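PDB 1PZM: hypoxanthine-guanine phosphoribosyltransferase from Leishmania tarentolae, which probably converts hypoxanthine and guanine to IMP and GMP by transferring the phosphoribosyl group of phosphoribosyl pyrophosphate, a step of purine salvage. Local coordinates for residues I121-D126 against Y136-M141; S148-V153 against L166-V171; Y182-A187 against R194-L199. All coordinates share one frame; numbering follows the deposited sequence.

Contact 1. Residues I121-D126 against Y136-M141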
loop_
_atom_site.group_PDB
_atom_site.type_symbol
_atom_site.label_atom_id
_atom_site.label_comp_id
_atom_site.label_asym_id
_atom_site.label_seq_id
_atom_site.Cartn_x
_atom_site.Cartn_y
_atom_site.Cartn_z
ATOM N N ILE A 121 -16.407 -9.009 3.043
ATOM C CA ILE A 121 -15.439 -8.255 2.242
ATOM C C ILE A 121 -15.794 -6.771 2.110
ATOM O O ILE A 121 -16.965 -6.382 2.116
ATOM C CB ILE A 121 -15.237 -8.890 0.844
ATOM C CG1 ILE A 121 -16.490 -8.770 0.012
ATOM C CG2 ILE A 121 -14.741 -10.360 0.914
ATOM C CD1 ILE A 121 -16.254 -9.250 -1.413
ATOM N N MET A 122 -14.747 -5.958 2.006
ATOM C CA MET A 122 -14.891 -4.518 1.936
ATOM C C MET A 122 -13.997 -3.968 0.841
ATOM O O MET A 122 -12.723 -4.085 0.912
ATOM C CB MET A 122 -14.486 -3.874 3.257
ATOM C CG MET A 122 -14.719 -2.350 3.224
ATOM S SD MET A 122 -14.592 -1.567 4.812
ATOM C CE MET A 122 -16.236 -2.188 5.503
ATOM N N LEU A 123 -14.630 -3.359 -0.164
ATOM C CA LEU A 123 -13.873 -2.737 -1.247
ATOM C C LEU A 123 -13.367 -1.401 -0.762
ATOM O O LEU A 123 -14.147 -0.594 -0.171
ATOM C CB LEU A 123 -14.738 -2.529 -2.502
ATOM C CG LEU A 123 -15.067 -3.789 -3.309
ATOM C CD1 LEU A 123 -16.194 -3.533 -4.282
ATOM C CD2 LEU A 123 -13.814 -4.273 -4.032
ATOM N N VAL A 124 -12.073 -1.149 -1.017
ATOM C CA VAL A 124 -11.405 0.030 -0.483
ATOM C C VAL A 124 -10.966 0.886 -1.676
ATOM O O VAL A 124 -10.184 0.465 -2.500
ATOM C CB VAL A 124 -10.154 -0.318 0.393
ATOM C CG1 VAL A 124 -9.456 0.991 0.836
ATOM C CG2 VAL A 124 -10.554 -1.160 1.625
ATOM N N GLU A 125 -11.521 2.095 -1.763
ATOM C CA GLU A 125 -11.267 2.957 -2.915
ATOM C C GLU A 125 -10.719 4.301 -2.479
ATOM O O GLU A 125 -11.130 4.847 -1.432
ATOM C CB GLU A 125 -12.584 3.238 -3.613
ATOM C CG GLU A 125 -13.120 2.127 -4.439
ATOM C CD GLU A 125 -12.826 2.335 -5.905
ATOM O OE1 GLU A 125 -11.629 2.474 -6.281
ATOM O OE2 GLU A 125 -13.827 2.399 -6.672
ATOM N N ASP A 126 -9.864 4.887 -3.309
ATOM C CA ASP A 126 -9.392 6.234 -2.980
ATOM C C ASP A 126 -10.445 7.308 -3.291
ATOM O O ASP A 126 -10.735 8.176 -2.447
ATOM C CB ASP A 126 -8.083 6.554 -3.687
ATOM C CG ASP A 126 -8.094 6.183 -5.136
ATOM O OD1 ASP A 126 -9.106 5.703 -5.677
ATOM O OD2 ASP A 126 -7.098 6.357 -5.858
ATOM N N TYR A 136 -18.721 -1.808 -11.462
ATOM C CA TYR A 136 -18.217 -3.029 -12.093
ATOM C C TYR A 136 -17.624 -3.932 -11.000
ATOM O O TYR A 136 -17.916 -5.141 -10.928
ATOM C CB TYR A 136 -17.129 -2.695 -13.120
ATOM C CG TYR A 136 -16.421 -3.913 -13.710
ATOM C CD1 TYR A 136 -17.012 -4.665 -14.719
ATOM C CD2 TYR A 136 -15.156 -4.307 -13.252
ATOM C CE1 TYR A 136 -16.373 -5.769 -15.244
ATOM C CE2 TYR A 136 -14.511 -5.419 -13.783
ATOM C CZ TYR A 136 -15.128 -6.135 -14.772
ATOM O OH TYR A 136 -14.494 -7.223 -15.310
ATOM N N LEU A 137 -16.813 -3.332 -10.139
ATOM C CA LEU A 137 -16.076 -4.128 -9.163
ATOM C C LEU A 137 -17.059 -4.786 -8.206
ATOM O O LEU A 137 -16.866 -5.932 -7.802
ATOM C CB LEU A 137 -15.069 -3.263 -8.380
ATOM C CG LEU A 137 -13.849 -2.756 -9.152
ATOM C CD1 LEU A 137 -13.025 -1.777 -8.281
ATOM C CD2 LEU A 137 -12.968 -3.886 -9.650
ATOM N N MET A 138 -18.088 -4.031 -7.832
ATOM C CA MET A 138 -19.117 -4.517 -6.925
ATOM C C MET A 138 -19.810 -5.734 -7.513
ATOM O O MET A 138 -19.806 -6.799 -6.884
ATOM C CB MET A 138 -20.120 -3.419 -6.584
ATOM C CG MET A 138 -19.548 -2.351 -5.598
ATOM S SD MET A 138 -20.797 -1.079 -5.173
ATOM C CE MET A 138 -22.164 -2.064 -4.436
ATOM N N ARG A 139 -20.340 -5.592 -8.732
ATOM C CA ARG A 139 -21.010 -6.686 -9.440
ATOM C C ARG A 139 -20.088 -7.890 -9.499
ATOM O O ARG A 139 -20.510 -9.038 -9.276
ATOM C CB ARG A 139 -21.396 -6.284 -10.881
ATOM C CG ARG A 139 -22.384 -5.110 -11.002
ATOM C CD ARG A 139 -23.058 -4.916 -12.397
ATOM N NE ARG A 139 -23.941 -3.738 -12.345
ATOM C CZ ARG A 139 -25.246 -3.772 -12.086
ATOM N NH1 ARG A 139 -25.882 -4.930 -11.902
ATOM N NH2 ARG A 139 -25.935 -2.639 -12.045
ATOM N N PHE A 140 -18.826 -7.623 -9.811
ATOM C CA PHE A 140 -17.883 -8.677 -9.972
ATOM C C PHE A 140 -17.575 -9.408 -8.647
ATOM O O PHE A 140 -17.446 -10.633 -8.639
ATOM C CB PHE A 140 -16.635 -8.142 -10.641
ATOM C CG PHE A 140 -15.592 -9.194 -10.883
ATOM C CD1 PHE A 140 -15.557 -9.884 -12.083
ATOM C CD2 PHE A 140 -14.644 -9.484 -9.905
ATOM C CE1 PHE A 140 -14.578 -10.860 -12.314
ATOM C CE2 PHE A 140 -13.666 -10.457 -10.116
ATOM C CZ PHE A 140 -13.627 -11.152 -11.327
ATOM N N MET A 141 -17.467 -8.692 -7.534
ATOM C CA MET A 141 -17.206 -9.348 -6.243
ATOM C C MET A 141 -18.453 -10.107 -5.732
ATOM O O MET A 141 -18.319 -11.175 -5.125
ATOM C CB MET A 141 -16.655 -8.348 -5.189
ATOM C CG MET A 141 -15.229 -7.835 -5.490
ATOM S SD MET A 141 -14.047 -9.193 -5.705
ATOM C CE MET A 141 -12.652 -8.440 -6.692
#

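Contact 2. Residues S148-V153 against L166-V171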
loop_
_atom_site.group_PDB
_atom_site.type_symbol
_atom_site.label_atom_id
_atom_site.label_comp_id
_atom_site.label_asym_id
_atom_site.label_seq_id
_atom_site.Cartn_x
_atom_site.Cartn_y
_atom_site.Cartn_z
ATOM N N SER A 148 -20.883 -10.810 3.130
ATOM C CA SER A 148 -21.390 -9.461 2.896
ATOM C C SER A 148 -20.374 -8.676 2.063
ATOM O O SER A 148 -19.191 -9.031 1.980
ATOM C CB SER A 148 -21.631 -8.757 4.207
ATOM O OG SER A 148 -20.367 -8.653 4.857
ATOM N N LEU A 149 -20.858 -7.629 1.409
ATOM C CA LEU A 149 -20.006 -6.732 0.657
ATOM C C LEU A 149 -20.293 -5.295 1.062
ATOM O O LEU A 149 -21.462 -4.840 1.013
ATOM C CB LEU A 149 -20.283 -6.867 -0.823
ATOM C CG LEU A 149 -19.562 -5.753 -1.603
ATOM C CD1 LEU A 149 -18.034 -5.993 -1.516
ATOM C CD2 LEU A 149 -20.055 -5.606 -3.047
ATOM N N LYS A 150 -19.246 -4.571 1.429
ATOM C CA LYS A 150 -19.422 -3.166 1.749
ATOM C C LYS A 150 -18.309 -2.377 1.036
ATOM O O LYS A 150 -17.318 -2.973 0.584
ATOM C CB LYS A 150 -19.390 -2.889 3.264
ATOM C CG LYS A 150 -20.558 -3.470 4.114
ATOM C CD LYS A 150 -21.910 -2.752 3.928
ATOM C CE LYS A 150 -23.054 -3.630 4.491
ATOM N NZ LYS A 150 -24.389 -3.353 3.826
ATOM N N THR A 151 -18.515 -1.060 0.887
ATOM C CA THR A 151 -17.536 -0.210 0.237
ATOM C C THR A 151 -17.139 0.916 1.127
ATOM O O THR A 151 -18.023 1.610 1.724
ATOM C CB THR A 151 -18.104 0.382 -1.068
ATOM O OG1 THR A 151 -19.381 1.050 -0.778
ATOM C CG2 THR A 151 -18.464 -0.710 -2.040
ATOM N N VAL A 152 -15.834 1.168 1.175
ATOM C CA VAL A 152 -15.349 2.358 1.868
ATOM C C VAL A 152 -14.544 3.204 0.860
ATOM O O VAL A 152 -13.721 2.656 0.085
ATOM C CB VAL A 152 -14.498 1.983 3.122
ATOM C CG1 VAL A 152 -13.302 1.027 2.744
ATOM C CG2 VAL A 152 -13.988 3.247 3.848
ATOM N N VAL A 153 -14.767 4.519 0.861
ATOM C CA VAL A 153 -14.144 5.404 -0.133
ATOM C C VAL A 153 -13.604 6.619 0.615
ATOM O O VAL A 153 -14.375 7.251 1.382
ATOM C CB VAL A 153 -15.272 5.897 -1.180
ATOM C CG1 VAL A 153 -14.727 6.948 -2.168
ATOM C CG2 VAL A 153 -15.854 4.704 -1.985
ATOM N N LEU A 166 -24.386 1.974 -4.038
ATOM C CA LEU A 166 -24.243 2.038 -2.572
ATOM C C LEU A 166 -22.799 2.253 -2.127
ATOM O O LEU A 166 -21.959 1.293 -2.245
ATOM C CB LEU A 166 -24.843 0.775 -1.914
ATOM C CG LEU A 166 -24.829 0.769 -0.361
ATOM C CD1 LEU A 166 -25.839 1.792 0.213
ATOM C CD2 LEU A 166 -25.048 -0.674 0.252
ATOM N N VAL A 167 -22.476 3.478 -1.648
ATOM C CA VAL A 167 -21.176 3.694 -0.888
ATOM C C VAL A 167 -21.434 3.683 0.608
ATOM O O VAL A 167 -22.042 4.611 1.162
ATOM C CB VAL A 167 -20.406 5.001 -1.217
ATOM C CG1 VAL A 167 -19.224 5.200 -0.261
ATOM C CG2 VAL A 167 -19.828 4.965 -2.618
ATOM N N ASP A 168 -21.091 2.580 1.245
ATOM C CA ASP A 168 -21.483 2.419 2.661
ATOM C C ASP A 168 -20.698 3.378 3.547
ATOM O O ASP A 168 -21.270 3.937 4.489
ATOM C CB ASP A 168 -21.239 0.999 3.136
ATOM C CG ASP A 168 -21.850 -0.002 2.207
ATOM O OD1 ASP A 168 -23.079 -0.177 2.299
ATOM O OD2 ASP A 168 -21.211 -0.592 1.330
ATOM N N TYR A 169 -19.399 3.560 3.241
ATOM C CA TYR A 169 -18.572 4.443 4.103
ATOM C C TYR A 169 -17.815 5.520 3.306
ATOM O O TYR A 169 -16.623 5.387 3.049
ATOM C CB TYR A 169 -17.611 3.614 4.967
ATOM C CG TYR A 169 -18.307 2.574 5.832
ATOM C CD1 TYR A 169 -18.790 2.893 7.122
ATOM C CD2 TYR A 169 -18.410 1.248 5.395
ATOM C CE1 TYR A 169 -19.427 1.942 7.890
ATOM C CE2 TYR A 169 -19.020 0.283 6.161
ATOM C CZ TYR A 169 -19.520 0.626 7.404
ATOM O OH TYR A 169 -20.103 -0.347 8.174
ATOM N N PRO A 170 -18.473 6.614 2.955
ATOM C CA PRO A 170 -17.788 7.662 2.221
ATOM C C PRO A 170 -17.177 8.566 3.301
ATOM O O PRO A 170 -17.915 9.307 3.990
ATOM C CB PRO A 170 -18.916 8.382 1.517
ATOM C CG PRO A 170 -20.188 8.154 2.380
ATOM C CD PRO A 170 -19.856 6.991 3.304
ATOM N N VAL A 171 -15.859 8.551 3.417
ATOM C CA VAL A 171 -15.218 9.213 4.562
ATOM C C VAL A 171 -15.323 10.711 4.432
ATOM O O VAL A 171 -15.714 11.411 5.359
ATOM C CB VAL A 171 -13.741 8.784 4.666
ATOM C CG1 VAL A 171 -13.116 9.423 5.887
ATOM C CG2 VAL A 171 -13.655 7.272 4.815
#

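Contact 3. Residues Y182-A187 against R194-L199. Unlike the reference sequence in segment 182-187: Gly183 (reference Val), Met184 (reference Trp), Asp185 (reference Thr). Unlike the reference sequence in segment 194-199: Arg194 (reference Pro). With 5GP (guanosine-5'-monophosphate), chain C.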
loop_
_atom_site.group_PDB
_atom_site.type_symbol
_atom_site.label_atom_id
_atom_site.label_comp_id
_atom_site.label_asym_id
_atom_site.label_seq_id
_atom_site.Cartn_x
_atom_site.Cartn_y
_atom_site.Cartn_z
ATOM N N TYR A 182 -1.648 11.484 -1.445
ATOM C CA TYR A 182 -2.276 10.419 -0.628
ATOM C C TYR A 182 -2.684 9.165 -1.500
ATOM O O TYR A 182 -3.771 8.528 -1.332
ATOM C CB TYR A 182 -3.398 11.003 0.246
ATOM C CG TYR A 182 -3.731 10.131 1.440
ATOM C CD1 TYR A 182 -2.943 10.183 2.600
ATOM C CD2 TYR A 182 -4.795 9.223 1.384
ATOM C CE1 TYR A 182 -3.187 9.333 3.663
ATOM C CE2 TYR A 182 -5.064 8.371 2.448
ATOM C CZ TYR A 182 -4.260 8.452 3.594
ATOM O OH TYR A 182 -4.529 7.636 4.688
ATOM N N GLY A 183 -1.753 8.799 -2.402
ATOM C CA GLY A 183 -1.963 7.668 -3.302
ATOM C C GLY A 183 -2.539 8.031 -4.645
ATOM O O GLY A 183 -2.485 7.194 -5.553
ATOM N N MET A 184 -3.080 9.242 -4.836
ATOM C CA MET A 184 -3.782 9.551 -6.116
ATOM C C MET A 184 -2.833 10.343 -7.002
ATOM O O MET A 184 -2.085 11.204 -6.497
ATOM C CB MET A 184 -5.051 10.396 -5.833
ATOM C CG MET A 184 -6.095 9.536 -5.058
ATOM S SD MET A 184 -7.453 10.384 -4.182
ATOM C CE MET A 184 -6.472 10.876 -2.658
ATOM N N ASP A 185 -2.879 10.116 -8.299
ATOM C CA ASP A 185 -1.806 10.586 -9.168
ATOM C C ASP A 185 -2.292 11.611 -10.185
ATOM O O ASP A 185 -3.524 11.750 -10.417
ATOM C CB ASP A 185 -1.240 9.427 -9.960
ATOM C CG ASP A 185 -2.211 8.930 -11.046
ATOM O OD1 ASP A 185 -3.376 8.663 -10.725
ATOM O OD2 ASP A 185 -1.867 8.783 -12.228
ATOM N N PHE A 186 -1.344 12.317 -10.793
ATOM C CA PHE A 186 -1.613 12.924 -12.098
ATOM C C PHE A 186 -0.555 12.345 -13.023
ATOM O O PHE A 186 0.647 12.521 -12.778
ATOM C CB PHE A 186 -1.563 14.450 -12.120
ATOM C CG PHE A 186 -1.686 15.018 -13.539
ATOM C CD1 PHE A 186 -2.887 14.978 -14.205
ATOM C CD2 PHE A 186 -0.571 15.548 -14.200
ATOM C CE1 PHE A 186 -2.992 15.488 -15.498
ATOM C CE2 PHE A 186 -0.666 16.073 -15.459
ATOM C CZ PHE A 186 -1.855 16.035 -16.130
ATOM N N ALA A 187 -0.983 11.656 -14.080
ATOM C CA ALA A 187 -0.018 10.961 -14.998
ATOM C C ALA A 187 1.079 10.116 -14.233
ATOM O O ALA A 187 2.249 10.210 -14.530
ATOM C CB ALA A 187 0.642 11.976 -15.942
ATOM N N ARG A 194 1.812 13.768 1.044
ATOM C CA ARG A 194 1.112 13.449 2.300
ATOM C C ARG A 194 -0.269 14.050 2.371
ATOM O O ARG A 194 -1.171 13.478 3.019
ATOM C CB ARG A 194 1.911 13.974 3.502
ATOM C CG ARG A 194 3.234 13.256 3.744
ATOM C CD ARG A 194 3.951 13.780 5.054
ATOM N NE ARG A 194 5.129 12.987 5.371
ATOM C CZ ARG A 194 5.126 11.844 6.050
ATOM N NH1 ARG A 194 3.975 11.314 6.487
ATOM N NH2 ARG A 194 6.309 11.214 6.313
ATOM N N ASP A 195 -0.469 15.179 1.703
ATOM C CA ASP A 195 -1.754 15.869 1.773
ATOM C C ASP A 195 -2.527 15.650 0.454
ATOM O O ASP A 195 -1.955 15.292 -0.589
ATOM C CB ASP A 195 -1.604 17.363 2.037
ATOM C CG ASP A 195 -0.771 17.681 3.281
ATOM O OD1 ASP A 195 -1.014 17.154 4.391
ATOM O OD2 ASP A 195 0.170 18.482 3.208
ATOM N N ILE A 196 -3.823 15.840 0.526
ATOM C CA ILE A 196 -4.586 15.743 -0.678
ATOM C C ILE A 196 -4.732 17.157 -1.237
ATOM O O ILE A 196 -5.217 18.079 -0.528
ATOM C CB ILE A 196 -5.948 15.126 -0.392
ATOM C CG1 ILE A 196 -5.788 13.647 0.016
ATOM C CG2 ILE A 196 -6.889 15.288 -1.673
ATOM C CD1 ILE A 196 -7.055 13.073 0.654
ATOM N N CYS A 197 -4.331 17.326 -2.501
ATOM C CA CYS A 197 -4.320 18.653 -3.106
ATOM C C CYS A 197 -5.168 18.732 -4.373
ATOM O O CYS A 197 -5.397 17.721 -5.024
ATOM C CB CYS A 197 -2.902 19.088 -3.422
ATOM S SG CYS A 197 -1.760 19.059 -1.996
ATOM N N VAL A 198 -5.640 19.927 -4.707
ATOM C CA VAL A 198 -6.302 20.137 -5.990
ATOM C C VAL A 198 -5.244 20.585 -6.980
ATOM O O VAL A 198 -4.530 21.547 -6.723
ATOM C CB VAL A 198 -7.417 21.190 -5.876
ATOM C CG1 VAL A 198 -8.140 21.367 -7.245
ATOM C CG2 VAL A 198 -8.372 20.758 -4.846
ATOM N N LEU A 199 -5.128 19.861 -8.094
ATOM C CA LEU A 199 -4.026 20.035 -9.065
ATOM C C LEU A 199 -4.104 21.418 -9.758
ATOM O O LEU A 199 -5.188 21.818 -10.252
ATOM C CB LEU A 199 -4.056 18.889 -10.102
ATOM C CG LEU A 199 -2.987 18.929 -11.201
ATOM C CD1 LEU A 199 -1.563 18.607 -10.682
ATOM C CD2 LEU A 199 -3.349 18.007 -12.341
HETATM P P 5GP C . -15.054 6.678 -11.858
HETATM O O1P 5GP C . -15.758 6.806 -10.551
HETATM O O2P 5GP C . -15.588 7.608 -12.888
HETATM O O3P 5GP C . -15.345 5.300 -12.326
HETATM O "O5'" 5GP C . -13.481 6.890 -11.624
HETATM C "C5'" 5GP C . -12.506 6.697 -12.658
HETATM C "C4'" 5GP C . -11.055 6.584 -12.101
HETATM O "O4'" 5GP C . -10.440 7.853 -11.832
HETATM C "C3'" 5GP C . -10.916 5.790 -10.805
HETATM O "O3'" 5GP C . -9.737 4.981 -10.809
HETATM C "C2'" 5GP C . -10.803 6.900 -9.772
HETATM O "O2'" 5GP C . -10.204 6.417 -8.604
HETATM C "C1'" 5GP C . -10.020 8.010 -10.488
HETATM N N9 5GP C . -10.406 9.382 -10.041
HETATM C C8 5GP C . -11.616 10.086 -10.197
HETATM N N7 5GP C . -11.459 11.395 -9.713
HETATM C C5 5GP C . -10.100 11.526 -9.528
HETATM C C6 5GP C . -9.329 12.592 -9.047
HETATM O O6 5GP C . -9.877 13.674 -8.669
HETATM N N1 5GP C . -7.946 12.449 -8.953
HETATM C C2 5GP C . -7.343 11.255 -9.356
HETATM N N2 5GP C . -6.023 11.094 -9.311
HETATM N N3 5GP C . -8.099 10.210 -9.807
HETATM C C4 5GP C . -9.472 10.362 -9.892
#

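Contact 1. Residues I121-D126 against Y136-M141
Leu123 meets three residues of the helix with its two methyl branches. Its CD1 lies 3.8 Å from CG of Met138 and also faces CB of Leu137, at 4.3 Å. Its CD2 turns to the next helical turn and lies 4.1 Å from CG of Met141. The two methyls of the isobutyl group thus meet separate parts of the helix: CD1 the Leu137-Met138 part, CD2 Met141. Ile121, two residues earlier on the same face of the strand, adds one touch. Its CD1 comes to 3.9 Å from CB of Met141, and the two side chains cross at about a right angle. The reach of Ile121 follows from its torsions: chi1 of 67° tucks CG1 in between the two backbone branches, and the chain then runs out extended.

Further apolar side chains close in around it. Ile91 touches Leu123, Leu137 and Met141, and Val64 touches Leu137. Strand 120-125 itself is held between strands 59-64 and 148-156 by backbone hydrogen bonds. The axes of strand segment 121-125 and helix segment 136-141 run nearly antiparallel, at 161°, and approach to 10.4 Å. This is a helix packed on the parallel sheet of the type I phosphoribosyltransferase fold. Asp126, the last residue of segment 121-126, binds GMP, and so do Asp129 and Thr133 in the connecting chain. No hydrogen bond crosses the contact, so strand and helix meet here by apolar packing alone.

Contact 2. Residues S148-V153 against L166-V171
Thr151 and Asp168 make the tight polar part of this contact. Asp168 OD2 accepts from Thr151 N at 2.8 Å through its anti lone pair, the one away from OD1. In return, Asp168 N donates to Thr151 OG1 at 3.1 Å. OG1 can do this because chi1 of 54° swings it to the side where the 166-168 loop passes. It also lies 3.0 Å from Leu166 O.

Further on, regular parallel pairing takes over. Tyr169 N bonds to Thr151 O at 2.8 Å. Tyr169 O accepts from Val153 N at 3.0 Å, and Val171 N reaches Val153 O at 2.8 Å. Val152 CG2 packs on Tyr169 CB at 3.8 Å, while Val153 CG2 meets Val167 CG1 on the other face.

The looser side is the exposed Leu166 and the tip of Lys150, whose NZ makes a long, doubtful salt bridge with Asp168 OD1.

Strand 169-173 lies beside strand 148-156, which also pairs with strands 120-125 and 127-128. Helix 30-48 packs on Tyr169, whose OH bonds to Asp47, and helix 69-81 on Val152. Helix 132-142 lies against Thr151 and Val167.

Contact 3. Residues Y182-A187 against R194-L199
The Phe186 ring has Leu199 on one face and its own neighbour, Ala187 CB, on the opposite face. CD2 of Leu199 stands 3.9 Å from the ring centroid and 24° off the ring normal, a CH-pi contact shifted toward the rim. The two side chains cross at about a right angle. The other flat group is the ring of Tyr182. The carbonyl O of Arg194 lies at its edge, near the ring plane, 3.8 Å from CD1.

These residues belong to the hood of the type I phosphoribosyltransferase fold, the small part beside the parallel sheet that covers the purine. Strand 196-199 is the middle strand of an antiparallel sheet there, between strands 23-28 and 179-180. Segment 182-187 lies in the loop between strands 179-180 and 196-199.

Ile196 touches both Tyr182 and Met184. Its CG1 lies 3.6 Å from CB of Tyr182 and 3.9 Å from CE of Met184. The Met184 chain is bent at chi3 (-80°), which turns the methyl group to Ile196. Leu154 and Leu155 of strand 148-156 pack against the same cluster.

The polar ends of these side chains point to other parts of the structure. Tyr182 OH bonds to Asp74. Arg194 makes a salt bridge with Asp81 of the second subunit and a cation-pi contact with Phe78 of that subunit, so this edge of the contact reaches the dimer interface.

Met184 and Asp185 also line the GMP pocket. Gly183 has backbone angles (phi 94°) at which a CB would press on the carbonyl O of Tyr182, so the shape calls for glycine. CB of Met184 comes to 3.7 Å from the guanine N2. The carbonyl O of Asp185 lies closer to that amino group, with 2.8 Å between O and N2.

In the fold
From the N terminus, contact 1 comes first. It closes the connection from strand 120-125 through the GMP-binding turn to helix 132-142. That helix leads into strand 148-156, where contact 2 begins. Contact 2 closes the excursion to strand 169-173. Contact 3 follows and closes the loop between strands 179-180 and 196-199. The three are in series, and none nests in or crosses another. Contacts 1 and 2 share the parallel sheet: Leu123 N lies 2.8 Å from Lys150 O, a probable hydrogen bond. Contact 3 lies about 22 Å from contact 1, centre to centre, yet Met184 packs against Asp126, joining the hood loop to the end of parallel-sheet segment 121-126 beside the bound GMP.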